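Local coordinates for protein thiamine pyrophosphokinase (Bacillus subtilis, PDB 3LM8) that catalyses the ATP-dependent pyrophosphorylation of thiamine to thiamine diphosphate, with release of AMP, in thiamine salvage, at residues Thr3-Lys12 and Thr26-Thr37; Leu90-Gly101 and Lys119-Ile130. The protein carries 1 engineered substitution. One frame throughout, in Å; residues are numbered along the deposited sequence.

Interactions 1 and 2 follow one another along the chain and share one mixed sheet, their centres about 14 Å apart. Strands 26-31, 3-7, 96-100 and 126-131 are consecutive neighbours there, all parallel, so interaction 1 joins the first two and interaction 2 the last two. The seam between them is strand 3-7 against 96-100, where Phe100 N probably donates to Ile6 O (2.7 Å) and Ala8 N to Phe100 O (2.8 Å). The two contacts thus form a continuous parallel core of the catalytic domain. Thiamine is bound elsewhere, by residues such as Tyr174 and Leu176, the latter on an edge strand of the separate antiparallel sheet.

Interaction 1: residues Thr3-Lys12 and Thr26-Thr37; sequences TINIVAGGPK and TLWIGVDKGTVT
Thr3 O takes the amide of Leu27 (N to O, 2.8 Å), and Leu27 O in turn takes that of Asn5 (2.9 Å from Asn5 N to Leu27 O), in a nearly straight bond. Asn5, Ile29, Val7 and Val31 continue the alternation, pairing strands 3-7 and 26-31 in the middle of the run of parallel strands. Val7 O accepts Val31 N, tilted 34° from the carbonyl plane, and also meets the CA-H of Gly34 (CA to O, 3.2 Å); the lack of a side chain on Gly34 is consistent with helix 33-41 starting close to the strand end. There one water donates to Ala8 O and Gly10 O and accepts from Thr37 OG1 (2.8 Å from the water).

Asn5 CG, anti to its carbonyl carbon (chi1 -66°), carries the amide over the indole of Trp28, planes 85° apart, with ND2 above one ring face near the rim. Asn5 CB lies 3.6 Å from the centroid of the Trp28 six-membered ring, a CH-pi contact. Val7 CG2 meets the ring edge at CZ3 (3.8 Å). Replacing Trp28 by an alanine is likely to leave Asn5 CB and Val7 CG2 without their partner and open a gap beneath the amide. On the other face, Ile6 CG2 packs on Val31 CG2 (3.8 Å). A backbone-bonded strand pair, apolar on the face of Ile6 and Ile29, thus gives way to a water-bridged loop, where Lys12 pairs with Asp40 near a magnesium ion.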
# COMPACT_ATOMS: atom_id res chain seq x y z
N THR A 3 -6.61 0.19 -12.61
CA THR A 3 -6.04 0.46 -11.30
C THR A 3 -6.99 1.13 -10.34
O THR A 3 -7.81 1.96 -10.73
CB THR A 3 -4.81 1.37 -11.42
OG1 THR A 3 -3.78 0.71 -12.16
CG2 THR A 3 -4.28 1.75 -10.04
N ILE A 4 -6.89 0.77 -9.07
CA ILE A 4 -7.73 1.41 -8.07
C ILE A 4 -6.81 2.01 -7.00
O ILE A 4 -5.92 1.32 -6.50
CB ILE A 4 -8.71 0.42 -7.43
CG1 ILE A 4 -9.64 -0.11 -8.51
CG2 ILE A 4 -9.55 1.12 -6.35
CD1 ILE A 4 -10.68 -1.06 -7.99
N ASN A 5 -7.00 3.29 -6.70
CA ASN A 5 -6.19 3.97 -5.68
C ASN A 5 -7.09 4.40 -4.54
O ASN A 5 -8.09 5.11 -4.75
CB ASN A 5 -5.49 5.21 -6.22
CG ASN A 5 -4.45 4.89 -7.25
OD1 ASN A 5 -4.13 3.73 -7.49
ND2 ASN A 5 -3.91 5.93 -7.86
N ILE A 6 -6.70 4.00 -3.33
CA ILE A 6 -7.44 4.31 -2.12
C ILE A 6 -6.60 5.24 -1.26
O ILE A 6 -5.41 4.96 -1.01
CB ILE A 6 -7.70 3.05 -1.31
CG1 ILE A 6 -8.30 1.96 -2.20
CG2 ILE A 6 -8.59 3.37 -0.14
CD1 ILE A 6 -8.47 0.60 -1.51
N VAL A 7 -7.20 6.32 -0.79
CA VAL A 7 -6.49 7.26 0.07
C VAL A 7 -7.15 7.24 1.45
O VAL A 7 -8.24 7.77 1.64
CB VAL A 7 -6.53 8.69 -0.51
CG1 VAL A 7 -5.86 9.69 0.44
CG2 VAL A 7 -5.83 8.69 -1.86
N ALA A 8 -6.48 6.59 2.41
CA ALA A 8 -6.98 6.48 3.77
C ALA A 8 -6.78 7.82 4.45
O ALA A 8 -6.13 8.70 3.89
CB ALA A 8 -6.22 5.39 4.52
N GLY A 9 -7.30 7.97 5.66
CA GLY A 9 -7.21 9.25 6.35
C GLY A 9 -6.04 9.54 7.26
O GLY A 9 -6.22 10.10 8.34
N GLY A 10 -4.83 9.18 6.82
CA GLY A 10 -3.65 9.44 7.62
C GLY A 10 -3.21 10.88 7.40
O GLY A 10 -3.82 11.57 6.59
N PRO A 11 -2.20 11.37 8.13
CA PRO A 11 -1.76 12.76 7.93
C PRO A 11 -1.26 13.01 6.50
O PRO A 11 -0.51 12.22 5.94
CB PRO A 11 -0.67 12.93 8.99
CG PRO A 11 -0.20 11.51 9.25
CD PRO A 11 -1.48 10.74 9.24
N LYS A 12 -1.68 14.13 5.91
CA LYS A 12 -1.32 14.50 4.55
C LYS A 12 0.16 14.64 4.24
O LYS A 12 0.58 14.42 3.10
CB LYS A 12 -1.99 15.81 4.18
CG LYS A 12 -3.49 15.85 4.36
CD LYS A 12 -4.04 17.23 4.01
CE LYS A 12 -3.78 17.60 2.55
NZ LYS A 12 -4.45 18.87 2.19
N THR A 26 -7.30 4.52 -13.86
CA THR A 26 -7.10 4.54 -12.43
C THR A 26 -8.27 5.24 -11.74
O THR A 26 -8.42 6.46 -11.85
CB THR A 26 -5.77 5.26 -12.09
OG1 THR A 26 -4.67 4.40 -12.41
CG2 THR A 26 -5.70 5.64 -10.61
N LEU A 27 -9.11 4.47 -11.05
CA LEU A 27 -10.25 5.02 -10.31
C LEU A 27 -9.78 5.33 -8.90
O LEU A 27 -8.89 4.65 -8.35
CB LEU A 27 -11.38 4.00 -10.20
CG LEU A 27 -11.96 3.50 -11.51
CD1 LEU A 27 -12.54 2.10 -11.32
CD2 LEU A 27 -13.00 4.50 -12.01
N TRP A 28 -10.38 6.35 -8.30
CA TRP A 28 -10.04 6.73 -6.94
C TRP A 28 -11.20 6.60 -5.96
O TRP A 28 -12.37 6.72 -6.33
CB TRP A 28 -9.54 8.18 -6.90
CG TRP A 28 -8.28 8.45 -7.63
CD1 TRP A 28 -8.15 8.79 -8.94
CD2 TRP A 28 -6.96 8.54 -7.07
NE1 TRP A 28 -6.85 9.11 -9.23
CE2 TRP A 28 -6.09 8.96 -8.10
CE3 TRP A 28 -6.43 8.30 -5.79
CZ2 TRP A 28 -4.72 9.16 -7.89
CZ3 TRP A 28 -5.06 8.51 -5.59
CH2 TRP A 28 -4.23 8.93 -6.63
N ILE A 29 -10.87 6.33 -4.71
CA ILE A 29 -11.88 6.22 -3.67
C ILE A 29 -11.26 6.80 -2.41
O ILE A 29 -10.06 6.64 -2.18
CB ILE A 29 -12.30 4.75 -3.39
CG1 ILE A 29 -11.07 3.88 -3.13
CG2 ILE A 29 -13.10 4.22 -4.55
CD1 ILE A 29 -11.42 2.47 -2.71
N GLY A 30 -12.08 7.51 -1.63
CA GLY A 30 -11.59 8.12 -0.41
C GLY A 30 -12.10 7.41 0.82
O GLY A 30 -13.24 6.94 0.86
N VAL A 31 -11.24 7.32 1.84
CA VAL A 31 -11.57 6.67 3.10
C VAL A 31 -11.25 7.65 4.21
O VAL A 31 -10.14 8.15 4.29
CB VAL A 31 -10.73 5.36 3.28
CG1 VAL A 31 -10.73 4.92 4.73
CG2 VAL A 31 -11.28 4.24 2.39
N ASP A 32 -12.23 7.94 5.05
CA ASP A 32 -12.03 8.87 6.16
C ASP A 32 -11.53 10.20 5.63
O ASP A 32 -11.86 10.58 4.51
CB ASP A 32 -11.03 8.29 7.15
CG ASP A 32 -10.88 9.15 8.41
OD1 ASP A 32 -11.92 9.50 9.02
OD2 ASP A 32 -9.72 9.46 8.79
N LYS A 33 -10.73 10.91 6.43
CA LYS A 33 -10.16 12.21 6.05
C LYS A 33 -9.59 12.13 4.64
O LYS A 33 -9.47 13.14 3.94
CB LYS A 33 -9.05 12.60 7.02
CG LYS A 33 -9.52 13.13 8.35
CD LYS A 33 -9.81 14.62 8.25
CE LYS A 33 -8.54 15.42 7.99
NZ LYS A 33 -8.82 16.85 7.72
N GLY A 34 -9.24 10.90 4.24
CA GLY A 34 -8.67 10.67 2.93
C GLY A 34 -9.45 11.27 1.79
O GLY A 34 -8.86 11.84 0.87
N THR A 35 -10.78 11.14 1.81
CA THR A 35 -11.54 11.73 0.73
C THR A 35 -11.33 13.25 0.76
O THR A 35 -11.31 13.89 -0.29
CB THR A 35 -13.06 11.38 0.80
OG1 THR A 35 -13.83 12.57 0.66
CG2 THR A 35 -13.40 10.66 2.08
N VAL A 36 -11.13 13.81 1.94
CA VAL A 36 -10.86 15.25 2.05
C VAL A 36 -9.54 15.53 1.33
O VAL A 36 -9.44 16.48 0.55
CB VAL A 36 -10.74 15.70 3.54
CG1 VAL A 36 -10.03 17.05 3.63
CG2 VAL A 36 -12.14 15.82 4.18
N THR A 37 -8.54 14.70 1.59
CA THR A 37 -7.22 14.84 0.97
C THR A 37 -7.33 14.82 -0.55
O THR A 37 -6.65 15.58 -1.25
CB THR A 37 -6.29 13.69 1.38
OG1 THR A 37 -6.38 13.48 2.79
CG2 THR A 37 -4.86 14.02 1.04
O HOH W 1 -5.57 11.39 4.40

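Interaction 2: residues Leu90-Gly101 and Lys119-Ile130; sequences LEKQPDIIQIFG and KGVKTNIKIRLI
Thr123 and Ile125, which both receive Leu90, grip the same carbonyl: Gly120 O accepts Thr123 OG1 (3.0 Å) and, from the opposite face of its plane, Ile125 N (3.1 Å). The second bond, with Asn124 N to Val121 O, is a Schellman motif that ends helix 107-122, Asn124 being the C-prime residue. The chain then turns into strand 126-131, completing the beta-alpha-beta unit that began with strand 96-100.

Those two strands pair in parallel. Lys126 O takes Ile97 N, Ile97 O takes Arg128 N, Arg128 O takes Ile99 N, and Ile99 O takes Ile130 N (2.8 Å), each bond close to straight. On the face of Gln98 and Arg128 the two side chains run side by side. Arg128, its CG anti to the backbone N (chi1 167°) and its chain bent at chi3, brings NH1 to Gln98 OE1; the bond is long (3.3 Å) and bent (138° at the hydrogen), the oxygen lying 25° out of the guanidinium plane. The other end of the Gln98 amide donates through NE2 to Asn5 OD1, so the two partners probably limit how the amide can turn.

The face of Ile97, Ile99, Ile127 and Leu129 is apolar. Ile99 CD1 lies alongside Leu129 CD2 (4.0 Å), and Leu129 also packs on Ile114 and Leu117 of helix 107-122. From helix 81-92 Leu90 drops CD2 onto Ile125 CD1 (3.5 Å), thereby tying that helix to the turn after helix 107-122. Nearby, Lys119 of helix 107-122 forms a salt bridge with Asp87. At the far end of the strands Phe100 and Ile130 lie side by side, and Phe100 CE1 stands 3.7 Å from Ile130 CB.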
# COMPACT_ATOMS: atom_id res chain seq x y z
N LEU A 90 -11.16 -5.12 -4.18
CA LEU A 90 -10.77 -6.47 -4.56
C LEU A 90 -11.88 -7.08 -5.41
O LEU A 90 -11.63 -7.78 -6.38
CB LEU A 90 -10.51 -7.35 -3.33
CG LEU A 90 -9.23 -7.04 -2.54
CD1 LEU A 90 -9.13 -7.93 -1.33
CD2 LEU A 90 -8.02 -7.25 -3.43
N GLU A 91 -13.12 -6.78 -5.05
CA GLU A 91 -14.24 -7.29 -5.81
C GLU A 91 -14.12 -6.82 -7.27
O GLU A 91 -14.17 -7.63 -8.20
CB GLU A 91 -15.55 -6.83 -5.17
CG GLU A 91 -16.80 -7.44 -5.75
CD GLU A 91 -17.32 -6.68 -6.96
OE1 GLU A 91 -17.38 -5.44 -6.89
OE2 GLU A 91 -17.67 -7.33 -7.97
N LYS A 92 -13.94 -5.51 -7.47
CA LYS A 92 -13.81 -4.97 -8.82
C LYS A 92 -12.75 -5.71 -9.63
O LYS A 92 -12.77 -5.70 -10.85
CB LYS A 92 -13.46 -3.48 -8.79
CG LYS A 92 -14.50 -2.60 -8.12
CD LYS A 92 -15.80 -2.56 -8.89
CE LYS A 92 -16.89 -1.85 -8.08
NZ LYS A 92 -17.10 -2.48 -6.74
N GLN A 93 -11.82 -6.36 -8.93
CA GLN A 93 -10.74 -7.09 -9.59
C GLN A 93 -9.92 -6.26 -10.56
O GLN A 93 -10.01 -6.41 -11.77
CB GLN A 93 -11.29 -8.32 -10.34
CG GLN A 93 -11.54 -9.52 -9.44
CD GLN A 93 -12.05 -10.72 -10.20
OE1 GLN A 93 -13.14 -10.69 -10.78
NE2 GLN A 93 -11.27 -11.79 -10.21
N PRO A 94 -9.12 -5.33 -10.02
CA PRO A 94 -8.27 -4.47 -10.85
C PRO A 94 -6.91 -5.16 -10.81
O PRO A 94 -6.67 -5.98 -9.93
CB PRO A 94 -8.28 -3.16 -10.09
CG PRO A 94 -8.17 -3.65 -8.68
CD PRO A 94 -9.14 -4.84 -8.63
N ASP A 95 -6.02 -4.84 -11.75
CA ASP A 95 -4.71 -5.48 -11.75
C ASP A 95 -3.87 -4.99 -10.58
O ASP A 95 -2.99 -5.69 -10.09
CB ASP A 95 -3.97 -5.16 -13.05
CG ASP A 95 -4.84 -5.35 -14.28
OD1 ASP A 95 -5.32 -6.49 -14.51
OD2 ASP A 95 -5.04 -4.36 -15.02
N ILE A 96 -4.17 -3.78 -10.12
CA ILE A 96 -3.40 -3.18 -9.05
C ILE A 96 -4.21 -2.29 -8.12
O ILE A 96 -5.03 -1.50 -8.56
CB ILE A 96 -2.26 -2.31 -9.62
CG1 ILE A 96 -1.48 -3.10 -10.67
CG2 ILE A 96 -1.33 -1.87 -8.52
CD1 ILE A 96 -0.48 -2.28 -11.47
N ILE A 97 -3.97 -2.44 -6.82
CA ILE A 97 -4.61 -1.59 -5.85
C ILE A 97 -3.44 -0.85 -5.21
O ILE A 97 -2.42 -1.47 -4.89
CB ILE A 97 -5.36 -2.37 -4.75
CG1 ILE A 97 -6.59 -3.07 -5.35
CG2 ILE A 97 -5.83 -1.42 -3.67
CD1 ILE A 97 -7.29 -3.99 -4.40
N GLN A 98 -3.57 0.46 -5.06
CA GLN A 98 -2.53 1.26 -4.43
C GLN A 98 -3.18 2.10 -3.34
O GLN A 98 -4.15 2.82 -3.59
CB GLN A 98 -1.83 2.14 -5.47
CG GLN A 98 -0.84 1.35 -6.32
CD GLN A 98 -0.21 2.17 -7.43
OE1 GLN A 98 1.00 2.06 -7.70
NE2 GLN A 98 -1.02 3.00 -8.10
N ILE A 99 -2.65 1.99 -2.13
CA ILE A 99 -3.21 2.70 -0.98
C ILE A 99 -2.28 3.75 -0.40
O ILE A 99 -1.08 3.49 -0.21
CB ILE A 99 -3.59 1.71 0.14
CG1 ILE A 99 -4.39 0.53 -0.44
CG2 ILE A 99 -4.39 2.44 1.20
CD1 ILE A 99 -4.65 -0.61 0.53
N PHE A 100 -2.84 4.91 -0.11
CA PHE A 100 -2.08 6.03 0.45
C PHE A 100 -2.68 6.45 1.80
O PHE A 100 -3.78 6.00 2.15
CB PHE A 100 -2.11 7.21 -0.52
CG PHE A 100 -1.71 6.84 -1.92
CD1 PHE A 100 -0.42 7.09 -2.37
CD2 PHE A 100 -2.62 6.21 -2.77
CE1 PHE A 100 -0.04 6.73 -3.67
CE2 PHE A 100 -2.25 5.84 -4.07
CZ PHE A 100 -0.95 6.10 -4.52
N GLY A 101 -1.97 7.31 2.52
CA GLY A 101 -2.46 7.77 3.81
C GLY A 101 -2.51 6.56 4.71
O GLY A 101 -3.43 6.37 5.50
N LYS A 119 -4.67 -10.10 3.06
CA LYS A 119 -5.93 -10.38 2.38
C LYS A 119 -5.74 -10.33 0.86
O LYS A 119 -6.54 -10.87 0.11
CB LYS A 119 -6.97 -9.34 2.80
CG LYS A 119 -8.40 -9.66 2.42
CD LYS A 119 -9.34 -8.64 3.06
CE LYS A 119 -10.79 -9.11 3.05
NZ LYS A 119 -11.65 -8.21 3.87
N GLY A 120 -4.66 -9.68 0.43
CA GLY A 120 -4.39 -9.57 -0.99
C GLY A 120 -3.73 -10.78 -1.61
O GLY A 120 -3.95 -11.06 -2.79
N VAL A 121 -2.90 -11.49 -0.85
CA VAL A 121 -2.23 -12.68 -1.37
C VAL A 121 -3.26 -13.79 -1.51
O VAL A 121 -3.14 -14.65 -2.37
CB VAL A 121 -1.07 -13.15 -0.45
CG1 VAL A 121 0.05 -12.13 -0.47
CG2 VAL A 121 -1.56 -13.34 0.97
N LYS A 122 -4.28 -13.74 -0.65
CA LYS A 122 -5.34 -14.74 -0.67
C LYS A 122 -6.09 -14.62 -1.98
O LYS A 122 -6.59 -15.60 -2.52
CB LYS A 122 -6.32 -14.50 0.48
CG LYS A 122 -5.68 -14.47 1.85
CD LYS A 122 -6.72 -14.58 2.96
CE LYS A 122 -7.79 -13.49 2.88
NZ LYS A 122 -8.84 -13.65 3.92
N THR A 123 -6.16 -13.39 -2.48
CA THR A 123 -6.86 -13.07 -3.72
C THR A 123 -5.90 -12.87 -4.89
O THR A 123 -6.32 -12.46 -5.97
CB THR A 123 -7.66 -11.77 -3.56
OG1 THR A 123 -6.77 -10.65 -3.66
CG2 THR A 123 -8.35 -11.73 -2.20
N ASN A 124 -4.63 -13.15 -4.67
CA ASN A 124 -3.64 -12.96 -5.72
C ASN A 124 -3.89 -11.70 -6.55
O ASN A 124 -4.14 -11.77 -7.75
CB ASN A 124 -3.57 -14.19 -6.63
CG ASN A 124 -2.63 -15.26 -6.09
OD1 ASN A 124 -2.37 -16.26 -6.76
ND2 ASN A 124 -2.12 -15.05 -4.88
N ILE A 125 -3.84 -10.55 -5.88
CA ILE A 125 -4.02 -9.26 -6.53
C ILE A 125 -2.96 -8.33 -5.97
O ILE A 125 -2.82 -8.19 -4.75
CB ILE A 125 -5.41 -8.65 -6.24
CG1 ILE A 125 -6.51 -9.57 -6.75
CG2 ILE A 125 -5.52 -7.30 -6.91
CD1 ILE A 125 -7.91 -9.05 -6.47
N LYS A 126 -2.19 -7.69 -6.85
CA LYS A 126 -1.15 -6.78 -6.40
C LYS A 126 -1.74 -5.62 -5.60
O LYS A 126 -2.60 -4.87 -6.08
CB LYS A 126 -0.37 -6.25 -7.61
CG LYS A 126 0.48 -7.32 -8.27
CD LYS A 126 1.08 -6.86 -9.59
CE LYS A 126 1.97 -7.95 -10.18
NZ LYS A 126 1.27 -9.26 -10.24
N ILE A 127 -1.27 -5.51 -4.36
CA ILE A 127 -1.70 -4.46 -3.44
C ILE A 127 -0.45 -3.78 -2.91
O ILE A 127 0.30 -4.36 -2.13
CB ILE A 127 -2.49 -5.06 -2.26
CG1 ILE A 127 -3.65 -5.91 -2.80
CG2 ILE A 127 -2.99 -3.94 -1.35
CD1 ILE A 127 -4.49 -6.56 -1.71
N ARG A 128 -0.21 -2.56 -3.36
CA ARG A 128 0.99 -1.83 -2.94
C ARG A 128 0.60 -0.71 -2.00
O ARG A 128 -0.35 0.01 -2.26
CB ARG A 128 1.68 -1.26 -4.19
CG ARG A 128 2.74 -0.23 -3.90
CD ARG A 128 3.35 0.33 -5.18
NE ARG A 128 4.11 -0.66 -5.93
CZ ARG A 128 3.73 -1.18 -7.09
NH1 ARG A 128 2.58 -0.82 -7.64
NH2 ARG A 128 4.49 -2.08 -7.69
N LEU A 129 1.32 -0.57 -0.89
CA LEU A 129 1.03 0.52 0.06
C LEU A 129 2.03 1.61 -0.24
O LEU A 129 3.20 1.31 -0.47
CB LEU A 129 1.19 0.09 1.51
CG LEU A 129 0.61 -1.24 2.02
CD1 LEU A 129 0.85 -1.29 3.53
CD2 LEU A 129 -0.88 -1.37 1.70
N ILE A 130 1.60 2.86 -0.24
CA ILE A 130 2.52 3.96 -0.56
C ILE A 130 2.43 5.21 0.31
O ILE A 130 1.33 5.69 0.63
CB ILE A 130 2.31 4.46 -1.99
CG1 ILE A 130 2.36 3.29 -2.98
CG2 ILE A 130 3.37 5.51 -2.31
CD1 ILE A 130 2.07 3.72 -4.40